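Local coordinates for protein MB2760 (Mycobacterium tuberculosis, PDB 2BNG) that hydrolyses long or bulky lipophilic epoxides to diols, with fatty acid or steroid derivatives as possible natural substrates, at residues Tyr46-Phe51 with Asp122-Tyr127; Lys76-Gly81 with Glu90-Leu95; Pro99-Phe104 with Ser144-Leu149. One frame throughout, in Å; residues are numbered along the deposited sequence.

Interaction 1 (Tyr46-Phe51 with Asp122-Tyr127); sequences YENVGF and DYFDVY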
loop_
_atom_site.group_PDB
_atom_site.type_symbol
_atom_site.label_atom_id
_atom_site.label_comp_id
_atom_site.label_asym_id
_atom_site.label_seq_id
_atom_site.Cartn_x
_atom_site.Cartn_y
_atom_site.Cartn_z
ATOM N N TYR C 46 -42.821 -24.448 10.755
ATOM C CA TYR C 46 -42.616 -23.708 9.515
ATOM C C TYR C 46 -43.944 -23.231 8.893
ATOM O O TYR C 46 -44.788 -24.040 8.436
ATOM C CB TYR C 46 -41.810 -24.552 8.516
ATOM C CG TYR C 46 -41.777 -24.024 7.095
ATOM C CD1 TYR C 46 -41.571 -22.666 6.834
ATOM C CD2 TYR C 46 -41.919 -24.890 6.012
ATOM C CE1 TYR C 46 -41.508 -22.177 5.516
ATOM C CE2 TYR C 46 -41.874 -24.419 4.686
ATOM C CZ TYR C 46 -41.674 -23.058 4.457
ATOM O OH TYR C 46 -41.627 -22.559 3.186
ATOM N N GLU C 47 -44.097 -21.909 8.853
ATOM C CA GLU C 47 -45.331 -21.278 8.410
ATOM C C GLU C 47 -45.073 -20.360 7.243
ATOM O O GLU C 47 -44.197 -19.500 7.299
ATOM C CB GLU C 47 -45.960 -20.451 9.534
ATOM C CG GLU C 47 -46.546 -21.287 10.656
ATOM C CD GLU C 47 -46.860 -20.505 11.948
ATOM O OE1 GLU C 47 -46.430 -19.326 12.123
ATOM O OE2 GLU C 47 -47.554 -21.101 12.811
ATOM N N ASN C 48 -45.826 -20.567 6.175
ATOM C CA ASN C 48 -46.081 -19.509 5.225
ATOM C C ASN C 48 -47.410 -18.918 5.670
ATOM O O ASN C 48 -48.448 -19.578 5.566
ATOM C CB ASN C 48 -46.146 -20.077 3.817
ATOM C CG ASN C 48 -44.811 -20.582 3.354
ATOM O OD1 ASN C 48 -43.875 -19.801 3.193
ATOM N ND2 ASN C 48 -44.695 -21.897 3.161
ATOM N N VAL C 49 -47.376 -17.704 6.208
ATOM C CA VAL C 49 -48.521 -17.178 6.955
ATOM C C VAL C 49 -49.785 -17.123 6.106
ATOM O O VAL C 49 -49.792 -16.519 5.024
ATOM C CB VAL C 49 -48.225 -15.762 7.518
ATOM C CG1 VAL C 49 -49.191 -15.320 8.404
ATOM C CG2 VAL C 49 -47.190 -15.771 8.386
ATOM N N GLY C 50 -50.844 -17.768 6.604
ATOM C CA GLY C 50 -52.130 -17.829 5.926
ATOM C C GLY C 50 -52.225 -18.988 4.947
ATOM O O GLY C 50 -53.283 -19.206 4.358
ATOM N N PHE C 51 -51.138 -19.735 4.757
ATOM C CA PHE C 51 -51.129 -20.759 3.701
ATOM C C PHE C 51 -50.717 -22.171 4.099
ATOM O O PHE C 51 -51.304 -23.134 3.629
ATOM C CB PHE C 51 -50.331 -20.282 2.469
ATOM C CG PHE C 51 -50.975 -19.118 1.784
ATOM C CD1 PHE C 51 -51.926 -19.322 0.787
ATOM C CD2 PHE C 51 -50.699 -17.810 2.189
ATOM C CE1 PHE C 51 -52.565 -18.237 0.176
ATOM C CE2 PHE C 51 -51.336 -16.732 1.591
ATOM C CZ PHE C 51 -52.272 -16.949 0.582
ATOM N N ASP C 122 -42.694 -17.170 7.341
ATOM C CA ASP C 122 -42.540 -16.249 6.212
ATOM C C ASP C 122 -43.867 -15.558 5.921
ATOM O O ASP C 122 -44.915 -16.215 5.836
ATOM C CB ASP C 122 -42.000 -16.982 4.978
ATOM C CG ASP C 122 -40.458 -17.064 4.948
ATOM O OD1 ASP C 122 -39.755 -16.381 5.732
ATOM O OD2 ASP C 122 -39.921 -17.818 4.113
ATOM N N TYR C 123 -43.793 -14.238 5.783
ATOM C CA TYR C 123 -44.915 -13.375 5.456
ATOM C C TYR C 123 -44.771 -12.852 4.024
ATOM O O TYR C 123 -43.695 -12.421 3.621
ATOM C CB TYR C 123 -44.899 -12.144 6.363
ATOM C CG TYR C 123 -45.240 -12.360 7.815
ATOM C CD1 TYR C 123 -44.240 -12.625 8.756
ATOM C CD2 TYR C 123 -46.577 -12.263 8.268
ATOM C CE1 TYR C 123 -44.560 -12.791 10.114
ATOM C CE2 TYR C 123 -46.900 -12.423 9.616
ATOM C CZ TYR C 123 -45.886 -12.682 10.521
ATOM O OH TYR C 123 -46.195 -12.857 11.835
ATOM N N PHE C 124 -45.873 -12.832 3.281
ATOM C CA PHE C 124 -45.900 -12.240 1.943
ATOM C C PHE C 124 -47.347 -11.867 1.605
ATOM O O PHE C 124 -48.268 -12.220 2.347
ATOM C CB PHE C 124 -45.354 -13.218 0.887
ATOM C CG PHE C 124 -45.918 -14.584 0.999
ATOM C CD1 PHE C 124 -45.245 -15.565 1.698
ATOM C CD2 PHE C 124 -47.134 -14.888 0.420
ATOM C CE1 PHE C 124 -45.765 -16.842 1.806
ATOM C CE2 PHE C 124 -47.676 -16.153 0.523
ATOM C CZ PHE C 124 -47.000 -17.133 1.217
ATOM N N ASP C 125 -47.533 -11.187 0.468
ATOM C CA ASP C 125 -48.834 -10.651 0.028
ATOM C C ASP C 125 -49.258 -11.353 -1.276
ATOM O O ASP C 125 -48.466 -11.461 -2.210
ATOM C CB ASP C 125 -48.659 -9.135 -0.131
ATOM C CG ASP C 125 -49.752 -8.453 -0.937
ATOM O OD1 ASP C 125 -50.934 -8.840 -0.877
ATOM O OD2 ASP C 125 -49.422 -7.446 -1.612
ATOM N N VAL C 126 -50.498 -11.844 -1.338
ATOM C CA VAL C 126 -50.947 -12.549 -2.546
ATOM C C VAL C 126 -50.973 -11.596 -3.724
ATOM O O VAL C 126 -50.723 -12.000 -4.852
ATOM C CB VAL C 126 -52.340 -13.272 -2.410
ATOM C CG1 VAL C 126 -52.348 -14.227 -1.223
ATOM C CG2 VAL C 126 -53.456 -12.267 -2.269
ATOM N N TYR C 127 -51.266 -10.330 -3.464
ATOM C CA TYR C 127 -51.287 -9.357 -4.542
ATOM C C TYR C 127 -49.898 -9.167 -5.210
ATOM O O TYR C 127 -49.751 -9.273 -6.439
ATOM C CB TYR C 127 -51.860 -8.056 -4.016
ATOM C CG TYR C 127 -51.796 -6.886 -4.953
ATOM C CD1 TYR C 127 -52.491 -6.882 -6.163
ATOM C CD2 TYR C 127 -51.060 -5.759 -4.608
ATOM C CE1 TYR C 127 -52.438 -5.782 -7.018
ATOM C CE2 TYR C 127 -51.007 -4.646 -5.440
ATOM C CZ TYR C 127 -51.693 -4.671 -6.648
ATOM O OH TYR C 127 -51.633 -3.575 -7.473
HETATM O O HOH W 1 -41.300 -20.010 2.815
HETATM O O HOH W 2 -48.423 -14.395 4.065
#
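Asn48 and Asp122 pair as neighbours on two parallel strands, and the backbone is laced from both sides of Asp122: its N donates to Glu47 O (2.8 Å), and its O accepts from Val49 N (2.9 Å). The side chains of Asn48 and Asp122 run side by side, with amide and carboxylate planes 44° apart. A water joins them. It donates to Asn48 OD1 (2.6 Å) and Asp122 OD2 (2.9 Å) and accepts from Tyr46 OH. Asn48 ND2 donates to Tyr46 OH and also to Ser52, which fixes the amide. Asp122 is assigned as the proton acceptor of the active site, and Arg91 forms a salt bridge with its OD2. As in other limonene-1,2-epoxide hydrolases, where Asp, Asn and Tyr hold the attacking water, this water is probably placed for attack.

Away from this site the side chains meet through apolar groups, and a second water links Val49 O to Phe124 N. Val49 CG2 sits over one face of the Tyr123 ring, 3.7 Å from its centroid, in a CH-pi contact. Val49 holds this methyl beside its backbone N, with CG1 anti to that N (chi1 -170°). The Phe51 and Phe124 rings are tilted little from one another and scarcely overlap, with centroids 5.6 Å apart. Val126 CG1 meets the edge of the Phe51 ring.

Trp105 of the second subunit packs on Val49, and Glu90 of that subunit hydrogen-bonds Tyr123 OH. Strand 44-48 lies between strands 52-55 and 116-123 in the mixed sheet. Beyond strand 116-123 the chain enters helix 126-139, with Asp125 as N-cap.

Interaction 2 (Lys76-Gly81 with Glu90-Leu95); sequences KIHRIG and ERTDAL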
loop_
_atom_site.group_PDB
_atom_site.type_symbol
_atom_site.label_atom_id
_atom_site.label_comp_id
_atom_site.label_asym_id
_atom_site.label_seq_id
_atom_site.Cartn_x
_atom_site.Cartn_y
_atom_site.Cartn_z
ATOM N N LYS C 76 -32.641 -12.727 -1.360
ATOM C CA LYS C 76 -31.826 -11.572 -1.197
ATOM C C LYS C 76 -32.334 -10.900 0.077
ATOM O O LYS C 76 -33.511 -10.527 0.169
ATOM C CB LYS C 76 -31.956 -10.719 -2.451
ATOM C CG LYS C 76 -31.433 -9.332 -2.361
ATOM C CD LYS C 76 -29.983 -9.264 -2.180
ATOM C CE LYS C 76 -29.484 -7.904 -2.681
ATOM N NZ LYS C 76 -28.561 -7.235 -1.776
ATOM N N ILE C 77 -31.455 -10.815 1.080
ATOM C CA ILE C 77 -31.803 -10.205 2.362
ATOM C C ILE C 77 -31.399 -8.739 2.304
ATOM O O ILE C 77 -30.230 -8.438 2.116
ATOM C CB ILE C 77 -31.085 -10.929 3.557
ATOM C CG1 ILE C 77 -31.316 -12.456 3.504
ATOM C CG2 ILE C 77 -31.537 -10.314 4.907
ATOM C CD1 ILE C 77 -30.432 -13.284 4.490
ATOM N N HIS C 78 -32.363 -7.836 2.441
ATOM C CA HIS C 78 -32.087 -6.393 2.453
ATOM C C HIS C 78 -31.708 -5.877 3.842
ATOM O O HIS C 78 -30.824 -5.034 3.976
ATOM C CB HIS C 78 -33.289 -5.609 1.919
ATOM C CG HIS C 78 -33.792 -6.102 0.593
ATOM N ND1 HIS C 78 -33.091 -5.930 -0.588
ATOM C CD2 HIS C 78 -34.929 -6.762 0.261
ATOM C CE1 HIS C 78 -33.766 -6.477 -1.583
ATOM N NE2 HIS C 78 -34.883 -6.991 -1.095
ATOM N N ARG C 79 -32.402 -6.380 4.860
ATOM C CA ARG C 79 -32.167 -6.019 6.254
ATOM C C ARG C 79 -32.470 -7.236 7.105
ATOM O O ARG C 79 -33.361 -8.031 6.758
ATOM C CB ARG C 79 -33.062 -4.856 6.685
ATOM C CG ARG C 79 -32.794 -3.524 5.936
ATOM C CD ARG C 79 -33.845 -2.503 6.316
ATOM N NE ARG C 79 -33.630 -1.155 5.767
ATOM C CZ ARG C 79 -33.992 -0.790 4.540
ATOM N NH1 ARG C 79 -34.501 -1.625 3.773
ATOM N NH2 ARG C 79 -33.858 0.382 4.021
ATOM N N ILE C 80 -31.709 -7.373 8.192
ATOM C CA ILE C 80 -31.824 -8.470 9.131
ATOM C C ILE C 80 -31.380 -7.968 10.503
ATOM O O ILE C 80 -30.409 -7.251 10.598
ATOM C CB ILE C 80 -30.985 -9.709 8.666
ATOM C CG1 ILE C 80 -31.112 -10.864 9.681
ATOM C CG2 ILE C 80 -29.504 -9.313 8.346
ATOM C CD1 ILE C 80 -30.655 -12.218 9.151
ATOM N N GLY C 81 -32.099 -8.341 11.555
ATOM C CA GLY C 81 -31.780 -7.894 12.913
ATOM C C GLY C 81 -32.367 -8.859 13.908
ATOM O O GLY C 81 -33.199 -9.677 13.544
ATOM N N GLU C 90 -35.969 -8.781 6.123
ATOM C CA GLU C 90 -36.666 -8.128 5.003
ATOM C C GLU C 90 -35.986 -8.615 3.734
ATOM O O GLU C 90 -34.787 -8.377 3.543
ATOM C CB GLU C 90 -36.604 -6.594 5.096
ATOM C CG GLU C 90 -37.387 -5.872 3.983
ATOM C CD GLU C 90 -36.998 -4.389 3.762
ATOM O OE1 GLU C 90 -35.875 -3.958 4.113
ATOM O OE2 GLU C 90 -37.823 -3.641 3.202
ATOM N N ARG C 91 -36.721 -9.334 2.892
ATOM C CA ARG C 91 -36.125 -10.004 1.743
ATOM C C ARG C 91 -36.906 -9.817 0.453
ATOM O O ARG C 91 -38.068 -9.397 0.443
ATOM C CB ARG C 91 -35.949 -11.531 1.979
ATOM C CG ARG C 91 -35.998 -11.986 3.405
ATOM C CD ARG C 91 -35.488 -13.385 3.596
ATOM N NE ARG C 91 -36.321 -14.438 3.031
ATOM C CZ ARG C 91 -37.178 -15.203 3.723
ATOM N NH1 ARG C 91 -37.360 -15.024 5.038
ATOM N NH2 ARG C 91 -37.866 -16.181 3.093
ATOM N N THR C 92 -36.230 -10.141 -0.643
ATOM C CA THR C 92 -36.859 -10.452 -1.910
ATOM C C THR C 92 -36.536 -11.920 -2.184
ATOM O O THR C 92 -35.381 -12.335 -2.128
ATOM C CB THR C 92 -36.320 -9.572 -3.047
ATOM O OG1 THR C 92 -36.511 -8.182 -2.719
ATOM C CG2 THR C 92 -37.061 -9.853 -4.323
ATOM N N ASP C 93 -37.571 -12.711 -2.438
ATOM C CA ASP C 93 -37.398 -14.117 -2.773
ATOM C C ASP C 93 -37.784 -14.312 -4.236
ATOM O O ASP C 93 -38.486 -13.490 -4.819
ATOM C CB ASP C 93 -38.289 -15.003 -1.874
ATOM C CG ASP C 93 -37.718 -15.204 -0.453
ATOM O OD1 ASP C 93 -38.123 -16.192 0.197
ATOM O OD2 ASP C 93 -36.879 -14.394 0.027
ATOM N N ALA C 94 -37.343 -15.412 -4.819
ATOM C CA ALA C 94 -37.797 -15.819 -6.135
ATOM C C ALA C 94 -37.966 -17.330 -6.172
ATOM O O ALA C 94 -37.111 -18.049 -5.664
ATOM C CB ALA C 94 -36.801 -15.368 -7.188
ATOM N N LEU C 95 -39.077 -17.800 -6.744
ATOM C CA LEU C 95 -39.231 -19.223 -7.061
ATOM C C LEU C 95 -39.043 -19.386 -8.562
ATOM O O LEU C 95 -39.590 -18.607 -9.348
ATOM C CB LEU C 95 -40.582 -19.790 -6.596
ATOM C CG LEU C 95 -40.984 -19.583 -5.116
ATOM C CD1 LEU C 95 -42.420 -20.066 -4.905
ATOM C CD2 LEU C 95 -40.037 -20.239 -4.108
#
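His78 swings its ring toward Thr92 by holding CG beside the backbone N (chi1 -51°), while Glu90 sends CG anti to its own N (chi1 -177°) and runs out extended beside Arg79. The histidine edge then meets the threonine hydroxyl: His78 NE2 and Thr92 OG1 are 2.6 Å apart in a nearly straight hydrogen bond, and OG1 lies near the ring plane. Arg79 is extended from CG to NE and follows Glu90 outward. Arg79 NH1 reaches Glu90 OE1 at 2.7 Å on the syn lone pair, with the guanidinium and carboxylate planes 45° apart.

The strands form an antiparallel hairpin interrupted by a classic beta bulge. Two residues, His78 and Arg79, sit across from Glu90, and Glu90 O takes a bond from His78 N (2.7 Å) and a weak one from Arg79 N (3.4 Å). Before the bulge, Lys76 and Thr92 make a hydrogen-bonded pair.

On the sheet face of Ile77, Arg91 grips Asp93 side-on: Arg91 NE to Asp93 OD2 (3.1 Å) and NH2 to OD1 (2.9 Å). Arg91 thus lies between the assigned proton donor, Asp93, and proton acceptor, Asp122. On the other face, Glu90 OE2 hydrogen-bonds Tyr123 and forms a salt bridge with Arg121, both of the second subunit, and Arg79 bridges to Glu111 of that subunit. The chemistry divides by face: Arg91 probably orders both active-site carboxylates, while the Arg79-Glu90 pair joins a charged network across the subunit interface.

Interaction 3 (Pro99-Phe104 with Ser144-Leu149); sequences PLRVQF and SLKATL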
loop_
_atom_site.group_PDB
_atom_site.type_symbol
_atom_site.label_atom_id
_atom_site.label_comp_id
_atom_site.label_asym_id
_atom_site.label_seq_id
_atom_site.Cartn_x
_atom_site.Cartn_y
_atom_site.Cartn_z
ATOM N N PRO C 99 -38.173 -21.986 -16.942
ATOM C CA PRO C 99 -37.929 -20.617 -17.427
ATOM C C PRO C 99 -38.838 -19.597 -16.754
ATOM O O PRO C 99 -38.672 -18.400 -16.981
ATOM C CB PRO C 99 -38.261 -20.703 -18.917
ATOM C CG PRO C 99 -39.345 -21.806 -19.003
ATOM C CD PRO C 99 -39.164 -22.710 -17.780
ATOM N N LEU C 100 -39.788 -20.069 -15.946
ATOM C CA LEU C 100 -40.667 -19.191 -15.177
ATOM C C LEU C 100 -40.018 -18.736 -13.861
ATOM O O LEU C 100 -39.644 -19.561 -13.021
ATOM C CB LEU C 100 -42.002 -19.895 -14.895
ATOM C CG LEU C 100 -43.010 -19.137 -14.024
ATOM C CD1 LEU C 100 -43.449 -17.796 -14.694
ATOM C CD2 LEU C 100 -44.219 -20.022 -13.633
ATOM N N ARG C 101 -39.886 -17.423 -13.687
ATOM C CA ARG C 101 -39.347 -16.867 -12.456
ATOM C C ARG C 101 -40.366 -15.956 -11.801
ATOM O O ARG C 101 -40.856 -15.013 -12.430
ATOM C CB ARG C 101 -38.060 -16.103 -12.741
ATOM C CG ARG C 101 -37.547 -15.275 -11.579
ATOM C CD ARG C 101 -36.405 -14.410 -12.055
ATOM N NE ARG C 101 -35.760 -13.787 -10.916
ATOM C CZ ARG C 101 -34.710 -14.302 -10.296
ATOM N NH1 ARG C 101 -34.178 -15.429 -10.743
ATOM N NH2 ARG C 101 -34.199 -13.695 -9.221
ATOM N N VAL C 102 -40.704 -16.259 -10.550
ATOM C CA VAL C 102 -41.703 -15.502 -9.809
ATOM C C VAL C 102 -41.061 -14.865 -8.581
ATOM O O VAL C 102 -40.620 -15.548 -7.655
ATOM C CB VAL C 102 -42.906 -16.390 -9.367
ATOM C CG1 VAL C 102 -43.943 -15.564 -8.597
ATOM C CG2 VAL C 102 -43.549 -17.095 -10.573
ATOM N N GLN C 103 -41.034 -13.546 -8.579
ATOM C CA GLN C 103 -40.304 -12.796 -7.584
ATOM C C GLN C 103 -41.255 -11.933 -6.757
ATOM O O GLN C 103 -42.180 -11.316 -7.301
ATOM C CB GLN C 103 -39.273 -11.927 -8.305
ATOM C CG GLN C 103 -38.192 -11.346 -7.436
ATOM C CD GLN C 103 -37.017 -10.865 -8.278
ATOM O OE1 GLN C 103 -36.392 -11.636 -8.944
ATOM N NE2 GLN C 103 -36.742 -9.601 -8.260
ATOM N N PHE C 104 -41.013 -11.871 -5.456
ATOM C CA PHE C 104 -41.948 -11.244 -4.525
ATOM C C PHE C 104 -41.200 -10.884 -3.237
ATOM O O PHE C 104 -40.161 -11.506 -2.928
ATOM C CB PHE C 104 -43.128 -12.204 -4.210
ATOM C CG PHE C 104 -42.693 -13.602 -3.794
ATOM C CD1 PHE C 104 -42.571 -13.934 -2.458
ATOM C CD2 PHE C 104 -42.414 -14.587 -4.749
ATOM C CE1 PHE C 104 -42.179 -15.233 -2.069
ATOM C CE2 PHE C 104 -42.001 -15.864 -4.368
ATOM C CZ PHE C 104 -41.879 -16.187 -3.027
ATOM N N SER C 144 -37.037 -9.934 -21.907
ATOM C CA SER C 144 -36.462 -8.770 -21.339
ATOM C C SER C 144 -37.173 -8.260 -20.164
ATOM O O SER C 144 -36.762 -7.292 -19.665
ATOM C CB SER C 144 -36.521 -7.648 -22.300
ATOM O OG SER C 144 -36.373 -6.415 -21.630
ATOM N N LEU C 145 -38.306 -8.795 -19.748
ATOM C CA LEU C 145 -38.983 -8.127 -18.630
ATOM C C LEU C 145 -38.859 -8.952 -17.352
ATOM O O LEU C 145 -39.548 -8.692 -16.372
ATOM C CB LEU C 145 -40.444 -7.765 -18.978
ATOM C CG LEU C 145 -40.728 -6.905 -20.228
ATOM C CD1 LEU C 145 -42.213 -6.836 -20.509
ATOM C CD2 LEU C 145 -40.152 -5.495 -20.119
ATOM N N LYS C 146 -37.957 -9.935 -17.375
ATOM C CA LYS C 146 -37.782 -10.863 -16.258
ATOM C C LYS C 146 -37.124 -10.178 -15.068
ATOM O O LYS C 146 -36.134 -9.462 -15.233
ATOM C CB LYS C 146 -36.976 -12.101 -16.681
ATOM C CG LYS C 146 -37.002 -13.223 -15.650
ATOM C CD LYS C 146 -36.171 -14.416 -16.083
ATOM C CE LYS C 146 -36.965 -15.350 -16.967
ATOM N NZ LYS C 146 -36.391 -16.711 -16.890
ATOM N N ALA C 147 -37.691 -10.402 -13.880
ATOM C CA ALA C 147 -37.167 -9.866 -12.622
ATOM C C ALA C 147 -35.756 -10.387 -12.343
ATOM O O ALA C 147 -35.383 -11.485 -12.779
ATOM C CB ALA C 147 -38.108 -10.216 -11.485
ATOM N N THR C 148 -34.959 -9.589 -11.644
ATOM C CA THR C 148 -33.599 -9.995 -11.268
ATOM C C THR C 148 -33.338 -9.606 -9.818
ATOM O O THR C 148 -33.973 -8.678 -9.298
ATOM C CB THR C 148 -32.521 -9.305 -12.156
ATOM O OG1 THR C 148 -32.879 -7.934 -12.345
ATOM C CG2 THR C 148 -32.381 -9.981 -13.519
ATOM N N LEU C 149 -32.405 -10.313 -9.175
ATOM C CA LEU C 149 -31.858 -9.889 -7.881
ATOM C C LEU C 149 -30.487 -9.248 -8.036
ATOM O O LEU C 149 -30.339 -8.042 -7.826
ATOM C CB LEU C 149 -31.776 -11.057 -6.900
ATOM C CG LEU C 149 -33.119 -11.587 -6.435
ATOM C CD1 LEU C 149 -32.889 -12.719 -5.493
ATOM C CD2 LEU C 149 -33.871 -10.476 -5.773
#
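Arg101 and Gln103 project from the curved sheet of this NTF2-like fold and receive the C-terminal tail, residues 144-149, which has no regular secondary structure here. The close-packed part centres on Ala147. Its CB fits against the Gln103 amide, 3.4 Å from both CD and OE1. Gln103 NE2 donates to Thr148 O at 3.1 Å, a bond that meets the carbonyl from above its plane, 67° out of it, and not on a lone pair.

Arg101 braces the glutamine. Its NE and NH2 both donate to Gln103 OE1, side-on and nearly in the guanidinium plane, so this one oxygen is gripped twice and the amide is held in its rotation. The arginine chain is extended, with CG anti to the backbone N (chi1 169°), which carries the guanidinium out to Leu149. Leu149 CG touches its edge at 3.7 Å from Arg101 NH2. Arg101 also bridges to Glu74 of strand 72-83, while Leu149 packs on Thr92 of strand 86-97.

The other end is looser and more exposed. Pro99 lies at the surface, and the aliphatic chain of Lys146 crosses that of Arg101 at about a right angle, with 3.8 Å between Lys146 CG and Arg101 CD. The contact lies away from the subunit interfaces. A bend at chi3 (-85°) turns the lysine amine toward the start of the strand, where Lys146 NZ donates to Pro99 O at 2.8 Å.

All three interactions reach one mixed sheet, at different depths. Interactions 1 and 2 are partly buried, touch the second subunit and meet at the active site, where Arg91 of interaction 2 bridges to Asp122 of interaction 1. Interaction 3 lies on the surface; its centre is about 20 Å from that of interaction 1 and about 15 Å from that of interaction 2. It still adjoins interaction 2, because strands 86-97 and 100-113 are neighbours. Chemistry follows place. Interaction 1 combines parallel strand pairing with a water site and aromatic packing, interaction 2 joins an antiparallel bulge to paired charges, and interaction 3 holds an irregular tail by two side-chain to carbonyl bonds and packing on long polar side chains.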